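Local coordinates for protein phytase (Citrobacter braakii, PDB 3ZHC) that belongs to branch 2 of the histidine phosphatase superfamily, a phytase built from a mixed alpha/beta domain and a mainly helical part, at residues Q58-D63 / L243-Q248; L238-L243 / D266-H271; G352-E357 / V369-V374; F373-L378 / G394-K399. The protein carries 2 engineered substitutions. One frame throughout, in Å; residues are numbered along the deposited sequence. Where two conformers were deposited one is given.

Overall arrangement
Interactions 3 and 4 share strand 366-375 and pair it with two of its neighbours, 353-361 and 394-398, in the central mixed sheet; ladders of backbone hydrogen bonds carry both, their centres about 8 Å apart. Interactions 1 and 2 share helix 231-247, about 13 Å apart between centres, and have no direct hydrogen bond across them. Interaction 2 is a fully buried helix pair, whereas interaction 1 lays a partly exposed loop on the end of the same helix and bridges the gap with a water. Leu-378, just past the strand of interaction 4, packs on helix 231-247 and so ties sheet to helices. Interaction 3 is buried; interaction 4 is only partly buried and touches the second subunit.

Interaction 1 (Q58-D63 / L243-Q248); sequences QWPQWD and LLQEAQ. With FMT (formic acid), chain R.
A single water is gripped by three groups here: it accepts from Trp-62 NE1 at 2.9 Å and from Gln-245 NE2 at 3.1 Å, and donates to Pro-60 O. It thereby joins loop and helix, which exchange no direct hydrogen bond. The side chain of Gln-245 runs out extended beyond CG, bringing NE2 to the edge of the Trp-59 ring and against Pro-60; Pro-60 CG lies 3.7 Å from Gln-245 NE2. Its other amide atom, OE1, accepts from Ala-254 N, so both ends of the amide are used. Trp-62 makes the largest single contribution to the interface. Its benzo edge meets the helix backbone, CH2 lying 3.5 Å from Leu-244 O. The indole suits this place because it offers a broad apolar edge and one N-H for the water. Gln-248 has CG anti to its backbone N (chi1 180°), which brings CB and CG alongside Trp-62 CH2 and CZ3, the amide plane 44° from the indole; its OE1 bonds to Thr-70. A formic acid molecule beside Trp-62 receives weak hydrogen bonds from Asp-63 N. The loop between helices 49-53 and 71-90 is thus laid against the C-terminal part of helix 231-247, and Trp-59 packs further back along it on Leu-238 and Ile-241.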
# COMPACT_ATOMS: atom_id res chain seq x y z
N GLN B 58 -25.76 15.60 11.00
CA GLN B 58 -25.16 16.49 12.02
C GLN B 58 -23.93 15.83 12.60
O GLN B 58 -23.92 14.62 12.83
CB GLN B 58 -26.13 16.80 13.17
CG GLN B 58 -27.21 17.81 12.84
CD GLN B 58 -28.30 17.26 11.94
OE1 GLN B 58 -28.91 16.22 12.24
NE2 GLN B 58 -28.55 17.95 10.82
N TRP B 59 -22.90 16.63 12.86
CA TRP B 59 -21.65 16.11 13.44
C TRP B 59 -21.77 15.89 14.96
O TRP B 59 -22.34 16.74 15.65
CB TRP B 59 -20.49 17.07 13.16
CG TRP B 59 -20.13 17.10 11.71
CD1 TRP B 59 -20.64 17.92 10.74
CD2 TRP B 59 -19.19 16.26 11.07
NE1 TRP B 59 -20.06 17.64 9.53
CE2 TRP B 59 -19.17 16.63 9.70
CE3 TRP B 59 -18.35 15.22 11.52
CZ2 TRP B 59 -18.34 15.99 8.77
CZ3 TRP B 59 -17.52 14.59 10.58
CH2 TRP B 59 -17.52 14.97 9.23
N PRO B 60 -21.24 14.75 15.49
CA PRO B 60 -21.18 14.55 16.93
C PRO B 60 -20.32 15.63 17.58
O PRO B 60 -19.30 16.03 17.00
CB PRO B 60 -20.49 13.17 17.10
CG PRO B 60 -20.53 12.55 15.82
CD PRO B 60 -20.72 13.58 14.76
N GLN B 61 -20.72 16.09 18.76
CA GLN B 61 -20.01 17.14 19.47
C GLN B 61 -19.01 16.53 20.43
O GLN B 61 -19.19 15.41 20.89
CB GLN B 61 -20.99 18.05 20.23
CG GLN B 61 -22.05 18.70 19.36
CD GLN B 61 -21.47 19.52 18.24
OE1 GLN B 61 -20.74 20.46 18.48
NE2 GLN B 61 -21.79 19.14 17.00
N TRP B 62 -17.97 17.30 20.72
CA TRP B 62 -16.90 16.91 21.64
C TRP B 62 -16.95 17.85 22.83
O TRP B 62 -17.04 19.05 22.62
CB TRP B 62 -15.57 17.00 20.93
CG TRP B 62 -15.39 16.01 19.80
CD1 TRP B 62 -16.09 15.97 18.61
CD2 TRP B 62 -14.44 14.93 19.75
NE1 TRP B 62 -15.63 14.92 17.83
CE2 TRP B 62 -14.63 14.27 18.50
CE3 TRP B 62 -13.46 14.45 20.64
CZ2 TRP B 62 -13.86 13.15 18.12
CZ3 TRP B 62 -12.69 13.34 20.26
CH2 TRP B 62 -12.90 12.70 19.02
N ASP B 63 -16.89 17.35 24.06
CA ASP B 63 -17.02 18.31 25.27
C ASP B 63 -15.76 19.14 25.59
O ASP B 63 -15.90 20.23 26.18
CB ASP B 63 -17.65 17.66 26.56
CG ASP B 63 -17.33 16.26 26.72
OD1 ASP B 63 -16.13 15.97 26.92
OD2 ASP B 63 -18.28 15.41 26.64
N LEU B 243 -11.48 9.02 12.17
CA LEU B 243 -10.48 8.25 12.92
C LEU B 243 -10.49 8.63 14.38
O LEU B 243 -10.50 7.76 15.24
CB LEU B 243 -9.06 8.46 12.38
CG LEU B 243 -7.98 7.54 12.99
CD1 LEU B 243 -7.65 6.39 12.04
CD2 LEU B 243 -6.73 8.32 13.37
N LEU B 244 -10.49 9.94 14.65
CA LEU B 244 -10.55 10.47 16.04
C LEU B 244 -11.82 10.01 16.78
O LEU B 244 -11.74 9.60 17.94
CB LEU B 244 -10.43 11.99 16.05
CG LEU B 244 -9.02 12.51 15.65
CD1 LEU B 244 -9.07 14.01 15.26
CD2 LEU B 244 -7.98 12.25 16.74
N GLN B 245 -12.98 10.07 16.10
CA GLN B 245 -14.25 9.58 16.68
C GLN B 245 -14.12 8.12 17.16
O GLN B 245 -14.49 7.78 18.31
CB GLN B 245 -15.40 9.68 15.68
CG GLN B 245 -15.87 11.05 15.39
CD GLN B 245 -16.89 11.09 14.26
OE1 GLN B 245 -17.24 10.05 13.66
NE2 GLN B 245 -17.39 12.28 13.96
N GLU B 246 -13.58 7.27 16.27
CA GLU B 246 -13.34 5.86 16.55
C GLU B 246 -12.36 5.67 17.73
O GLU B 246 -12.69 5.00 18.72
CB GLU B 246 -12.80 5.16 15.30
CG GLU B 246 -12.61 3.62 15.39
CD GLU B 246 -13.92 2.84 15.44
OE1 GLU B 246 -14.94 3.26 14.88
OE2 GLU B 246 -13.91 1.77 16.06
N ALA B 247 -11.18 6.28 17.63
CA ALA B 247 -10.14 6.19 18.71
C ALA B 247 -10.63 6.72 20.08
O ALA B 247 -10.21 6.23 21.12
CB ALA B 247 -8.86 6.91 18.29
N GLN B 248 -11.53 7.71 20.03
CA GLN B 248 -12.18 8.29 21.22
C GLN B 248 -13.23 7.36 21.87
O GLN B 248 -13.64 7.59 22.99
CB GLN B 248 -12.82 9.66 20.87
CG GLN B 248 -13.58 10.44 22.02
CD GLN B 248 -12.69 10.75 23.23
OE1 GLN B 248 -11.46 10.69 23.15
NE2 GLN B 248 -13.33 11.09 24.34
C FMT R . -15.11 14.20 23.97
O1 FMT R . -14.58 15.16 24.55
O2 FMT R . -16.33 14.04 23.84
O HOH W 1 -17.17 14.99 15.36

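Interaction 2 (L238-L243 / D266-H271); sequences LTEIFL and DLLSLH
Helices 238-243 and 266-271 pass with their axes 8.4 Å apart at closest approach, their directions 125° from one another. The backbones come nearest at Thr-239 and Leu-267, whose CA atoms are 5.5 Å apart, a spacing that suits a small residue such as threonine. The Thr-239 side chain points at the other helix, and its methyl CG2 lies 3.1 Å from Leu-267 O and also meets Leu-267 CB. With chi1 at 55°, OG1 sits between the backbone N and the carbonyl carbon; there it bonds to Ser-235 O one turn back and lies against His-271 CB, so a buried hydroxyl is satisfied within its own helix. On the side of Phe-242, Leu-267 CD1 lies 4.4 Å from Phe-242 CD2. Beyond Thr-239, Leu-268 crosses Leu-243 at about a right angle, methyl against methyl, though the modelled closeness of their CD1 atoms is doubtful.

Glu-240 OE1 lies over one face of the His-271 ring, toward its rim and 3.5 Å from NE2, with carboxylate and ring planes only 19° apart. His-271 ND1 is hydrogen-bonded to Ser-236 O, which helps to fix the ring's rotation, and Glu-240 OE2 forms a salt bridge with Arg-38. Asp-346 OD2 lies close to Glu-240 OE1, and Arg-38 probably balances the negative charge gathered there. The buried acid is thus held between the imidazole face and Arg-38, beside a bound formic acid.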
# COMPACT_ATOMS: atom_id res chain seq x y z
N LEU B 238 -11.74 15.78 7.43
CA LEU B 238 -12.92 14.91 7.72
C LEU B 238 -12.57 13.48 8.03
O LEU B 238 -13.10 12.92 9.01
CB LEU B 238 -13.93 14.95 6.57
CG LEU B 238 -14.56 16.31 6.24
CD1 LEU B 238 -15.72 16.12 5.27
CD2 LEU B 238 -15.03 17.08 7.49
N THR B 239 -11.70 12.87 7.21
CA THR B 239 -11.29 11.48 7.42
C THR B 239 -10.52 11.32 8.75
O THR B 239 -10.64 10.29 9.43
CB THR B 239 -10.49 10.93 6.23
OG1 THR B 239 -9.38 11.77 5.96
CG2 THR B 239 -11.37 10.86 4.97
N GLU B 240 -9.74 12.34 9.13
CA GLU B 240 -9.05 12.34 10.42
C GLU B 240 -10.08 12.42 11.55
O GLU B 240 -9.92 11.76 12.58
CB GLU B 240 -8.03 13.48 10.51
CG GLU B 240 -7.29 13.62 11.86
CD GLU B 240 -6.35 12.44 12.22
OE1 GLU B 240 -6.10 11.53 11.38
OE2 GLU B 240 -5.86 12.45 13.37
N ILE B 241 -11.13 13.24 11.36
CA ILE B 241 -12.20 13.37 12.37
C ILE B 241 -12.85 11.98 12.58
O ILE B 241 -13.07 11.58 13.72
CB ILE B 241 -13.24 14.46 12.03
CG1 ILE B 241 -12.59 15.85 12.10
CG2 ILE B 241 -14.43 14.41 12.99
CD1 ILE B 241 -13.47 16.99 11.62
N PHE B 242 -13.13 11.26 11.51
CA PHE B 242 -13.71 9.91 11.66
C PHE B 242 -12.79 8.99 12.46
O PHE B 242 -13.26 8.27 13.34
CB PHE B 242 -14.07 9.26 10.32
CG PHE B 242 -15.08 10.05 9.50
CD1 PHE B 242 -16.18 10.70 10.10
CD2 PHE B 242 -14.95 10.11 8.10
CE1 PHE B 242 -17.11 11.41 9.32
CE2 PHE B 242 -15.89 10.82 7.32
CZ PHE B 242 -16.96 11.46 7.92
N LEU B 243 -11.48 9.02 12.17
CA LEU B 243 -10.48 8.25 12.92
C LEU B 243 -10.49 8.63 14.38
O LEU B 243 -10.50 7.76 15.24
CB LEU B 243 -9.06 8.46 12.38
CG LEU B 243 -7.98 7.54 12.99
CD1 LEU B 243 -7.65 6.39 12.04
CD2 LEU B 243 -6.73 8.32 13.37
N ASP B 266 -9.41 3.58 2.53
CA ASP B 266 -9.89 4.49 1.45
C ASP B 266 -9.99 5.89 1.96
O ASP B 266 -9.53 6.83 1.32
CB ASP B 266 -11.31 4.13 0.95
CG ASP B 266 -11.34 2.98 -0.03
OD1 ASP B 266 -10.28 2.40 -0.37
OD2 ASP B 266 -12.48 2.66 -0.48
N LEU B 267 -10.61 6.04 3.14
CA LEU B 267 -10.80 7.35 3.77
C LEU B 267 -9.48 7.98 4.17
O LEU B 267 -9.15 9.07 3.74
CB LEU B 267 -11.73 7.22 4.99
CG LEU B 267 -13.19 6.87 4.66
CD1 LEU B 267 -13.95 6.43 5.91
CD2 LEU B 267 -13.87 8.03 3.98
N LEU B 268 -8.72 7.28 5.00
CA LEU B 268 -7.43 7.83 5.48
C LEU B 268 -6.32 7.95 4.40
O LEU B 268 -5.33 8.61 4.65
CB LEU B 268 -7.00 7.11 6.77
CG LEU B 268 -7.82 7.79 7.93
CD1 LEU B 268 -8.35 6.83 8.93
CD2 LEU B 268 -6.97 8.94 8.58
N SER B 269 -6.49 7.33 3.20
CA SER B 269 -5.53 7.52 2.10
C SER B 269 -5.51 9.00 1.67
O SER B 269 -4.48 9.49 1.24
CB SER B 269 -5.87 6.64 0.90
OG SER B 269 -5.60 5.29 1.19
N LEU B 270 -6.66 9.67 1.80
CA LEU B 270 -6.78 11.09 1.46
C LEU B 270 -5.98 11.96 2.43
O LEU B 270 -5.23 12.83 2.00
CB LEU B 270 -8.27 11.51 1.41
CG LEU B 270 -9.09 10.77 0.32
CD1 LEU B 270 -10.61 11.10 0.40
CD2 LEU B 270 -8.53 11.08 -1.06
N HIS B 271 -6.15 11.69 3.72
CA HIS B 271 -5.42 12.35 4.81
C HIS B 271 -3.91 12.11 4.69
O HIS B 271 -3.11 13.07 4.75
CB HIS B 271 -5.96 11.87 6.19
CG HIS B 271 -5.12 12.29 7.35
ND1 HIS B 271 -5.26 13.51 7.97
CD2 HIS B 271 -4.13 11.64 8.01
CE1 HIS B 271 -4.39 13.60 8.96
NE2 HIS B 271 -3.69 12.48 9.01

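Interaction 3 (G352-E357 / V369-V374); sequences GELVFE and VQVSFV
Glu-353 and Val-374 bond to each other through both their backbone groups, Glu-353 N to Val-374 O at 2.7 Å and Val-374 N to Glu-353 O at 2.8 Å. The same reciprocal pairing recurs at Val-355 with Ser-372 and at Glu-357 with Gln-370, making six bonds in all. The bond from Val-355 N to Ser-372 O is almost straight, at 178°. Between these pairs, Leu-354 faces Phe-373 and Phe-356 faces Val-371 as non-hydrogen-bonded pairs, and alpha hydrogens fill in: Phe-373 CA approaches Glu-353 O at 3.2 Å.

The ladder belongs to a beta hairpin of strands 353-361 and 366-375 in the central mixed sheet of the histidine phosphatase fold. Strand 28-38 lies along the other edge of 353-361, bonding to the backbone of Leu-354 and Phe-356.

One face of the hairpin carries Glu-353, Val-355, Glu-357, Gln-370, Ser-372 and Val-374, and helix 71-90 packs on it. Val-355 CG2 meets Val-374 CG2 at 3.8 Å, beta-branched residues being well suited to strands. The acids on this face are paired: Glu-353 OE1 bonds to Gln-84, while Glu-357 uses OE1 for Trp-359 NE1 and OE2 for Lys-395. The face bearing Leu-354, Phe-356, Val-371 and Phe-373 is wholly apolar. Phe-373, with CG anti to the backbone N (chi1 -160°), swings back along the neighbouring strand, putting one ring face over Glu-353 O and CE1 3.6 Å from Gly-352 CA. Leu-354 CD1 touches the edge of that ring at Phe-373 CD2, 4.0 Å away.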
# COMPACT_ATOMS: atom_id res chain seq x y z
N GLY B 352 1.22 8.23 18.19
CA GLY B 352 2.24 7.50 17.40
C GLY B 352 3.64 8.02 17.71
O GLY B 352 3.85 9.23 17.80
N GLU B 353 4.58 7.09 17.88
CA GLU B 353 5.93 7.44 18.30
C GLU B 353 6.95 7.01 17.31
O GLU B 353 6.97 5.86 16.92
CB GLU B 353 6.24 6.76 19.62
CG GLU B 353 5.41 7.24 20.76
CD GLU B 353 5.68 6.49 22.07
OE1 GLU B 353 6.53 5.56 22.08
OE2 GLU B 353 5.04 6.84 23.08
N LEU B 354 7.81 7.95 16.90
CA LEU B 354 8.96 7.68 16.09
C LEU B 354 10.06 7.53 17.14
O LEU B 354 10.36 8.48 17.89
CB LEU B 354 9.19 8.81 15.11
CG LEU B 354 10.19 8.64 13.97
CD1 LEU B 354 9.99 7.33 13.18
CD2 LEU B 354 10.10 9.86 13.03
N VAL B 355 10.65 6.34 17.23
CA VAL B 355 11.61 5.99 18.29
C VAL B 355 13.02 5.82 17.73
O VAL B 355 13.23 4.99 16.86
CB VAL B 355 11.16 4.70 19.03
CG1 VAL B 355 12.12 4.34 20.14
CG2 VAL B 355 9.75 4.88 19.60
N PHE B 356 13.96 6.61 18.24
CA PHE B 356 15.37 6.55 17.87
C PHE B 356 16.12 5.94 19.05
O PHE B 356 16.21 6.56 20.11
CB PHE B 356 15.90 7.95 17.54
CG PHE B 356 15.17 8.63 16.41
CD1 PHE B 356 14.00 9.38 16.66
CD2 PHE B 356 15.64 8.54 15.10
CE1 PHE B 356 13.31 10.02 15.59
CE2 PHE B 356 14.95 9.18 14.04
CZ PHE B 356 13.79 9.92 14.29
N GLU B 357 16.64 4.72 18.86
CA GLU B 357 17.34 3.96 19.90
C GLU B 357 18.84 3.89 19.64
O GLU B 357 19.24 3.56 18.55
CB GLU B 357 16.80 2.53 19.93
CG GLU B 357 15.36 2.40 20.40
CD GLU B 357 14.76 1.03 20.09
OE1 GLU B 357 15.49 0.10 19.70
OE2 GLU B 357 13.53 0.89 20.24
N VAL B 369 22.33 3.02 15.73
CA VAL B 369 21.02 3.66 15.86
C VAL B 369 19.94 2.85 15.17
O VAL B 369 20.06 2.59 13.97
CB VAL B 369 21.01 5.10 15.26
CG1 VAL B 369 19.62 5.74 15.43
CG2 VAL B 369 22.06 5.96 15.90
N GLN B 370 18.90 2.45 15.92
CA GLN B 370 17.73 1.75 15.36
C GLN B 370 16.53 2.69 15.41
O GLN B 370 16.33 3.38 16.42
CB GLN B 370 17.40 0.46 16.12
CG GLN B 370 16.45 -0.45 15.31
CD GLN B 370 16.22 -1.76 15.95
OE1 GLN B 370 15.80 -1.83 17.11
NE2 GLN B 370 16.47 -2.85 15.21
N VAL B 371 15.75 2.70 14.33
CA VAL B 371 14.58 3.56 14.20
C VAL B 371 13.32 2.70 14.10
O VAL B 371 13.27 1.77 13.30
CB VAL B 371 14.66 4.49 12.96
CG1 VAL B 371 13.49 5.50 12.96
CG2 VAL B 371 15.98 5.21 12.91
N SER B 372 12.32 3.02 14.93
CA SER B 372 11.06 2.30 14.96
C SER B 372 9.88 3.23 15.02
O SER B 372 10.03 4.41 15.36
CB SER B 372 11.01 1.39 16.19
OG SER B 372 12.05 0.45 16.16
N PHE B 373 8.70 2.71 14.68
CA PHE B 373 7.45 3.45 14.89
C PHE B 373 6.58 2.64 15.84
O PHE B 373 6.15 1.56 15.48
CB PHE B 373 6.70 3.79 13.59
CG PHE B 373 5.72 4.93 13.78
CD1 PHE B 373 4.45 4.71 14.27
CD2 PHE B 373 6.11 6.26 13.50
CE1 PHE B 373 3.55 5.78 14.46
CE2 PHE B 373 5.22 7.32 13.69
CZ PHE B 373 3.95 7.09 14.17
N VAL B 374 6.35 3.18 17.05
CA VAL B 374 5.52 2.53 18.08
C VAL B 374 4.15 3.24 18.13
O VAL B 374 4.08 4.47 18.21
CB VAL B 374 6.21 2.54 19.46
CG1 VAL B 374 5.32 1.96 20.53
CG2 VAL B 374 7.52 1.78 19.38

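Interaction 4 (F373-L378 / G394-K399); sequences FVYQTL and GKVDLK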
# COMPACT_ATOMS: atom_id res chain seq x y z
N PHE B 373 8.70 2.71 14.68
CA PHE B 373 7.45 3.45 14.89
C PHE B 373 6.58 2.64 15.84
O PHE B 373 6.15 1.56 15.48
CB PHE B 373 6.70 3.79 13.59
CG PHE B 373 5.72 4.93 13.78
CD1 PHE B 373 4.45 4.71 14.27
CD2 PHE B 373 6.11 6.26 13.50
CE1 PHE B 373 3.55 5.78 14.46
CE2 PHE B 373 5.22 7.32 13.69
CZ PHE B 373 3.95 7.09 14.17
N VAL B 374 6.35 3.18 17.05
CA VAL B 374 5.52 2.53 18.08
C VAL B 374 4.15 3.24 18.13
O VAL B 374 4.08 4.47 18.21
CB VAL B 374 6.21 2.54 19.46
CG1 VAL B 374 5.32 1.96 20.53
CG2 VAL B 374 7.52 1.78 19.38
N TYR B 375 3.08 2.44 18.09
CA TYR B 375 1.71 2.95 17.98
C TYR B 375 0.70 1.94 18.52
O TYR B 375 1.05 0.81 18.83
CB TYR B 375 1.41 3.19 16.50
CG TYR B 375 1.27 1.88 15.71
CD1 TYR B 375 2.40 1.10 15.37
CD2 TYR B 375 -0.00 1.41 15.33
CE1 TYR B 375 2.26 -0.11 14.64
CE2 TYR B 375 -0.15 0.20 14.62
CZ TYR B 375 0.97 -0.55 14.28
OH TYR B 375 0.80 -1.70 13.59
N GLN B 376 -0.56 2.37 18.60
CA GLN B 376 -1.69 1.51 18.95
C GLN B 376 -2.54 1.35 17.74
O GLN B 376 -2.79 2.33 17.01
CB GLN B 376 -2.52 2.13 20.05
CG GLN B 376 -1.84 2.10 21.43
CD GLN B 376 -2.13 3.33 22.25
OE1 GLN B 376 -1.96 4.43 21.77
NE2 GLN B 376 -2.55 3.14 23.50
N THR B 377 -3.02 0.12 17.50
CA THR B 377 -3.98 -0.13 16.43
C THR B 377 -5.27 0.62 16.77
O THR B 377 -5.52 0.97 17.94
CB THR B 377 -4.28 -1.63 16.21
OG1 THR B 377 -4.78 -2.21 17.42
CG2 THR B 377 -3.02 -2.38 15.78
N LEU B 378 -6.09 0.88 15.76
CA LEU B 378 -7.36 1.61 15.95
C LEU B 378 -8.30 0.83 16.90
O LEU B 378 -9.00 1.41 17.71
CB LEU B 378 -8.03 1.90 14.58
CG LEU B 378 -9.28 2.79 14.52
CD1 LEU B 378 -9.06 4.12 15.24
CD2 LEU B 378 -9.69 3.02 13.06
N GLY B 394 1.83 -1.89 18.95
CA GLY B 394 2.31 -2.11 17.60
C GLY B 394 3.71 -1.51 17.45
O GLY B 394 4.01 -0.47 18.04
N LYS B 395 4.55 -2.17 16.67
CA LYS B 395 5.91 -1.70 16.41
C LYS B 395 6.31 -2.11 15.00
O LYS B 395 6.25 -3.31 14.65
CB LYS B 395 6.89 -2.25 17.46
CG LYS B 395 8.28 -1.63 17.42
CD LYS B 395 9.11 -1.98 18.69
CE LYS B 395 10.48 -1.22 18.71
NZ LYS B 395 11.25 -1.34 20.02
N VAL B 396 6.70 -1.11 14.19
CA VAL B 396 7.15 -1.30 12.82
C VAL B 396 8.61 -0.89 12.75
O VAL B 396 8.97 0.23 13.13
CB VAL B 396 6.31 -0.47 11.81
CG1 VAL B 396 6.94 -0.50 10.42
CG2 VAL B 396 4.87 -0.98 11.76
N ASP B 397 9.46 -1.80 12.26
CA ASP B 397 10.89 -1.56 12.11
C ASP B 397 11.10 -0.66 10.89
O ASP B 397 10.75 -1.04 9.78
CB ASP B 397 11.65 -2.90 11.95
CG ASP B 397 13.16 -2.77 12.18
OD1 ASP B 397 13.73 -1.60 12.21
OD2 ASP B 397 13.80 -3.85 12.35
N LEU B 398 11.65 0.53 11.12
CA LEU B 398 11.92 1.49 10.05
C LEU B 398 13.36 1.32 9.54
O LEU B 398 14.27 0.95 10.32
CB LEU B 398 11.67 2.93 10.51
CG LEU B 398 10.26 3.19 11.07
CD1 LEU B 398 10.15 4.62 11.46
CD2 LEU B 398 9.14 2.83 10.08
N LYS B 399 13.54 1.58 8.23
CA LYS B 399 14.83 1.41 7.55
C LYS B 399 15.38 2.75 7.04
O LYS B 399 14.75 3.41 6.18
CB LYS B 399 14.68 0.43 6.39
CG LYS B 399 13.97 -0.92 6.73
CD LYS B 399 14.66 -1.69 7.84
CE LYS B 399 13.89 -3.00 8.17
NZ LYS B 399 14.53 -3.78 9.28
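Phe-373 and Val-396 exchange two backbone hydrogen bonds where strand 394-398 pairs antiparallel with strand 366-375 in the central mixed sheet of this histidine phosphatase fold. Phe-373 N gives to Val-396 O at 2.9 Å, and Val-396 N returns the bond to Phe-373 O at 3.0 Å. At the next hydrogen-bonded pair, Tyr-375 N donates to Gly-394 O at 3.1 Å. The return bond, Gly-394 N to Tyr-375 O, is weak, bent to 122° at the hydrogen. Val-374 and Lys-395 form the non-hydrogen-bonded pair between them, and Val-374 CA makes a CA-H...O contact with Gly-394 O.

Most polar side chains find partners beyond the two strands. Tyr-375 OH is bonded to Pro-342 O. Lys-395 is extended, its methylenes passing Val-374 CG2 on the way to a cation-pi contact with Trp-87. Thr-377 N-caps the following helix through OG1 to Asp-380 N. The backbone N of Lys-399 bonds to Gln-61 of the second subunit, whose side chain also packs on Val-396 and Leu-398; within its own segment, Lys-399 NZ makes a salt bridge to Asp-397 OD2 whose hydrogen bond is weak.

Glycine suits position 394 because the Tyr-375 ring, with chi1 at 71°, folds across the neighbouring strand. Gly-394 CA sits over its face, 4.0 Å from the Tyr-375 ring centroid, in a CH-pi contact.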